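Local coordinates for protein ethylbenzene dehydrogenase alpha-subunit (Aromatoleum aromaticum, PDB 2IVF) that is the alpha subunit of a molybdenum enzyme of the molybdopterin oxidoreductase family, carrying a molybdenum atom, its dinucleotide cofactors and an iron-sulfur cluster, at residues A190-A195 / V219-T224. Numbering follows the deposited sequence.
Sequences APHVHA and VDIGDT. With MO (molybdenum atom), chain L; MD1 (phosphoric acid 4-(2-amino-4-oxo-3,4,5,6,-tetrahydro-pteridin-6-yl)-2-hydroxy-3,4-dimercapto-but-3-en-yl ester guanylate ester), chain N; ACT (acetate ion), chain E.
The loop 190-195, which follows strand 186-188, comes nearest the end of helix 217-221 where the CA atoms of A190 and D220 lie 6.5 Å apart, and from there the two segments line one side of the molybdenum site of this molybdopterin oxidoreductase family protein. At this closest approach CB of A190 rests against the carboxylate of D220, 3.2 Å from OD2. The same oxygen forms salt bridges with K614 and R613, which probably offset its negative charge inside the protein. R613 NH1 also donates to O of A190, so one guanidinium nitrogen links the loop to the helix.

Closer to the metal, H192 meets I221: its NE2 lies 3.5 Å from CD1, the methyl approaching the ring obliquely. With CG1 between the backbone N and the carbonyl carbon (chi1 58°), I221 sends CD1 toward the histidine and the acetate, while its CB and CG2 pack against the dithiolene carbons of MD1. In this model both nitrogens of the H192 imidazole are hydrogen-bonded. The amide of V193 donates to ND1 close to the ring plane, at 2.9 Å; NE2 then serves as donor to acetate O at 2.7 Å in a nearly straight bond (163°). CE1 of H194 lies above one face of this ring, displaced toward its rim, and NE2 of H194 reaches the cofactor phosphate oxygen O1B at 2.8 Å, while its ND1 is held by the amide of I85.

Past the helix, G222 turns the chain with positive phi and delivers D223 to the metal, with K450 bridging to OD1 of the carboxylate. The acetate ion, probably from the crystallisation liquor, binds molybdenum through O at 2.2 Å alongside sulfurs S12 and S13 of MD1; two atoms from outside these groups also coordinate it, and OD2 of D223 ligates the metal at 2.0 Å.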
loop_
_atom_site.group_PDB
_atom_site.type_symbol
_atom_site.label_atom_id
_atom_site.label_comp_id
_atom_site.label_asym_id
_atom_site.label_seq_id
_atom_site.Cartn_x
_atom_site.Cartn_y
_atom_site.Cartn_z
ATOM N N ALA A 190 4.866 -20.188 -12.275
ATOM C CA ALA A 190 3.885 -19.118 -12.126
ATOM C C ALA A 190 4.567 -17.748 -11.913
ATOM O O ALA A 190 4.224 -17.018 -10.978
ATOM C CB ALA A 190 2.848 -19.453 -10.939
ATOM N N PRO A 191 5.501 -17.355 -12.815
ATOM C CA PRO A 191 6.108 -16.041 -12.582
ATOM C C PRO A 191 5.099 -14.940 -12.798
ATOM O O PRO A 191 4.297 -15.013 -13.754
ATOM C CB PRO A 191 7.197 -15.952 -13.677
ATOM C CG PRO A 191 6.701 -16.824 -14.735
ATOM C CD PRO A 191 5.995 -17.958 -14.050
ATOM N N HIS A 192 5.138 -13.919 -11.928
ATOM C CA HIS A 192 4.333 -12.735 -12.125
ATOM C C HIS A 192 5.113 -11.721 -12.953
ATOM O O HIS A 192 6.153 -12.062 -13.515
ATOM C CB HIS A 192 3.850 -12.165 -10.780
ATOM C CG HIS A 192 2.457 -11.631 -10.831
ATOM N ND1 HIS A 192 2.012 -10.833 -11.867
ATOM C CD2 HIS A 192 1.417 -11.734 -9.958
ATOM C CE1 HIS A 192 0.740 -10.523 -11.661
ATOM N NE2 HIS A 192 0.361 -11.038 -10.503
ATOM N N VAL A 193 4.605 -10.507 -13.093
ATOM C CA VAL A 193 5.165 -9.536 -13.996
ATOM C C VAL A 193 5.932 -8.471 -13.206
ATOM O O VAL A 193 6.369 -7.472 -13.774
ATOM C CB VAL A 193 4.064 -8.938 -14.919
ATOM C CG1 VAL A 193 4.664 -8.083 -16.063
ATOM C CG2 VAL A 193 3.217 -10.080 -15.481
ATOM N N HIS A 194 6.135 -8.698 -11.913
ATOM C CA HIS A 194 6.665 -7.630 -11.069
ATOM C C HIS A 194 8.032 -7.172 -11.531
ATOM O O HIS A 194 8.406 -6.035 -11.296
ATOM C CB HIS A 194 6.833 -8.064 -9.633
ATOM C CG HIS A 194 5.664 -8.793 -9.082
ATOM N ND1 HIS A 194 4.404 -8.239 -9.025
ATOM C CD2 HIS A 194 5.563 -10.032 -8.557
ATOM C CE1 HIS A 194 3.572 -9.120 -8.493
ATOM N NE2 HIS A 194 4.255 -10.211 -8.180
ATOM N N ALA A 195 8.812 -8.103 -12.076
ATOM C CA ALA A 195 10.191 -7.854 -12.500
ATOM C C ALA A 195 10.175 -7.083 -13.800
ATOM O O ALA A 195 11.218 -6.646 -14.262
ATOM C CB ALA A 195 10.928 -9.184 -12.703
ATOM N N VAL A 219 -4.172 -18.526 -12.298
ATOM C CA VAL A 219 -4.836 -19.591 -11.558
ATOM C C VAL A 219 -4.045 -19.823 -10.236
ATOM O O VAL A 219 -4.636 -20.136 -9.184
ATOM C CB VAL A 219 -4.926 -20.810 -12.427
ATOM C CG1 VAL A 219 -5.654 -21.989 -11.720
ATOM C CG2 VAL A 219 -5.652 -20.419 -13.768
ATOM N N ASP A 220 -2.723 -19.640 -10.306
ATOM C CA ASP A 220 -1.854 -19.927 -9.171
ATOM C C ASP A 220 -2.035 -18.869 -8.067
ATOM O O ASP A 220 -2.092 -19.199 -6.875
ATOM C CB ASP A 220 -0.396 -20.040 -9.627
ATOM C CG ASP A 220 0.515 -20.557 -8.525
ATOM O OD1 ASP A 220 0.341 -21.732 -8.069
ATOM O OD2 ASP A 220 1.405 -19.784 -8.116
ATOM N N ILE A 221 -2.161 -17.615 -8.473
ATOM C CA ILE A 221 -2.351 -16.523 -7.499
ATOM C C ILE A 221 -3.774 -16.476 -6.982
ATOM O O ILE A 221 -3.993 -16.239 -5.798
ATOM C CB ILE A 221 -1.900 -15.185 -8.044
ATOM C CG1 ILE A 221 -2.647 -14.795 -9.339
ATOM C CG2 ILE A 221 -0.379 -15.206 -8.282
ATOM C CD1 ILE A 221 -2.047 -13.607 -10.113
ATOM N N GLY A 222 -4.732 -16.773 -7.846
ATOM C CA GLY A 222 -6.134 -16.697 -7.481
ATOM C C GLY A 222 -6.827 -15.435 -7.901
ATOM O O GLY A 222 -7.638 -14.915 -7.125
ATOM N N ASP A 223 -6.474 -14.934 -9.096
ATOM C CA ASP A 223 -7.100 -13.774 -9.738
ATOM C C ASP A 223 -7.854 -14.177 -10.981
ATOM O O ASP A 223 -7.300 -14.255 -12.071
ATOM C CB ASP A 223 -6.075 -12.756 -10.160
ATOM C CG ASP A 223 -5.399 -12.122 -8.984
ATOM O OD1 ASP A 223 -5.990 -12.179 -7.904
ATOM O OD2 ASP A 223 -4.281 -11.598 -9.147
ATOM N N THR A 224 -9.115 -14.441 -10.784
ATOM C CA THR A 224 -9.982 -14.960 -11.807
ATOM C C THR A 224 -11.413 -14.609 -11.433
ATOM O O THR A 224 -11.678 -14.263 -10.293
ATOM C CB THR A 224 -9.887 -16.447 -11.879
ATOM O OG1 THR A 224 -10.583 -16.854 -13.043
ATOM C CG2 THR A 224 -10.558 -17.034 -10.671
HETATM MO MO MO L . -3.080 -10.626 -7.811
HETATM P PB MD1 N . 4.138 -13.152 -5.675
HETATM O O3B MD1 N . 4.634 -11.909 -4.833
HETATM O O1B MD1 N . 4.155 -12.745 -7.104
HETATM O O2B MD1 N . 4.712 -14.432 -5.202
HETATM O O3A MD1 N . 2.614 -13.222 -5.238
HETATM C C10 MD1 N . 1.565 -12.516 -5.935
HETATM C C11 MD1 N . 0.337 -12.732 -5.066
HETATM O O11 MD1 N . 0.523 -11.784 -3.961
HETATM C C12 MD1 N . -0.910 -12.349 -5.817
HETATM S S12 MD1 N . -0.852 -11.399 -7.239
HETATM C C13 MD1 N . -2.154 -12.691 -5.351
HETATM S S13 MD1 N . -3.573 -12.231 -6.140
HETATM C C14 MD1 N . -2.353 -13.513 -4.135
HETATM N N15 MD1 N . -3.078 -12.954 -3.045
HETATM C C16 MD1 N . -3.185 -13.612 -1.847
HETATM C C15 MD1 N . -4.008 -13.054 -0.887
HETATM O O14 MD1 N . -4.645 -11.988 -1.104
HETATM N N17 MD1 N . -4.012 -13.701 0.306
HETATM C C17 MD1 N . -3.297 -14.883 0.508
HETATM N N16 MD1 N . -3.399 -15.442 1.705
HETATM N N18 MD1 N . -2.545 -15.421 -0.466
HETATM C C20 MD1 N . -2.492 -14.805 -1.628
HETATM N N8 MD1 N . -1.775 -15.371 -2.633
HETATM C C7 MD1 N . -1.561 -14.780 -3.926
HETATM P PA MD1 N . 5.959 -11.626 -3.964
HETATM O O1A MD1 N . 6.087 -10.137 -3.934
HETATM O O2A MD1 N . 5.806 -12.318 -2.665
HETATM O "O5'" MD1 N . 7.165 -12.271 -4.755
HETATM C "C5'" MD1 N . 7.555 -11.613 -5.955
HETATM C "C4'" MD1 N . 9.012 -11.394 -5.947
HETATM O "O4'" MD1 N . 9.236 -10.594 -7.101
HETATM C "C1'" MD1 N . 10.387 -9.815 -6.774
HETATM N N9 MD1 N . 10.580 -8.631 -7.622
HETATM C C4 MD1 N . 11.499 -8.564 -8.574
HETATM N N3 MD1 N . 12.390 -9.500 -8.981
HETATM C C2 MD1 N . 13.231 -9.233 -9.980
HETATM N N2 MD1 N . 14.118 -10.171 -10.407
HETATM N N1 MD1 N . 13.219 -7.961 -10.519
HETATM C C6 MD1 N . 12.345 -6.966 -10.152
HETATM O O6 MD1 N . 12.372 -5.889 -10.747
HETATM C C5 MD1 N . 11.430 -7.278 -9.135
HETATM N N7 MD1 N . 10.474 -6.611 -8.497
HETATM C C8 MD1 N . 9.961 -7.447 -7.590
HETATM C "C2'" MD1 N . 10.156 -9.373 -5.332
HETATM O "O2'" MD1 N . 11.375 -9.045 -4.622
HETATM C "C3'" MD1 N . 9.383 -10.551 -4.721
HETATM O "O3'" MD1 N . 10.207 -11.333 -3.817
HETATM C C ACT E . -2.764 -9.897 -10.667
HETATM O O ACT E . -2.143 -10.455 -9.776
HETATM O OXT ACT E . -3.684 -9.152 -10.221
HETATM C CH3 ACT E . -2.443 -10.131 -12.102
#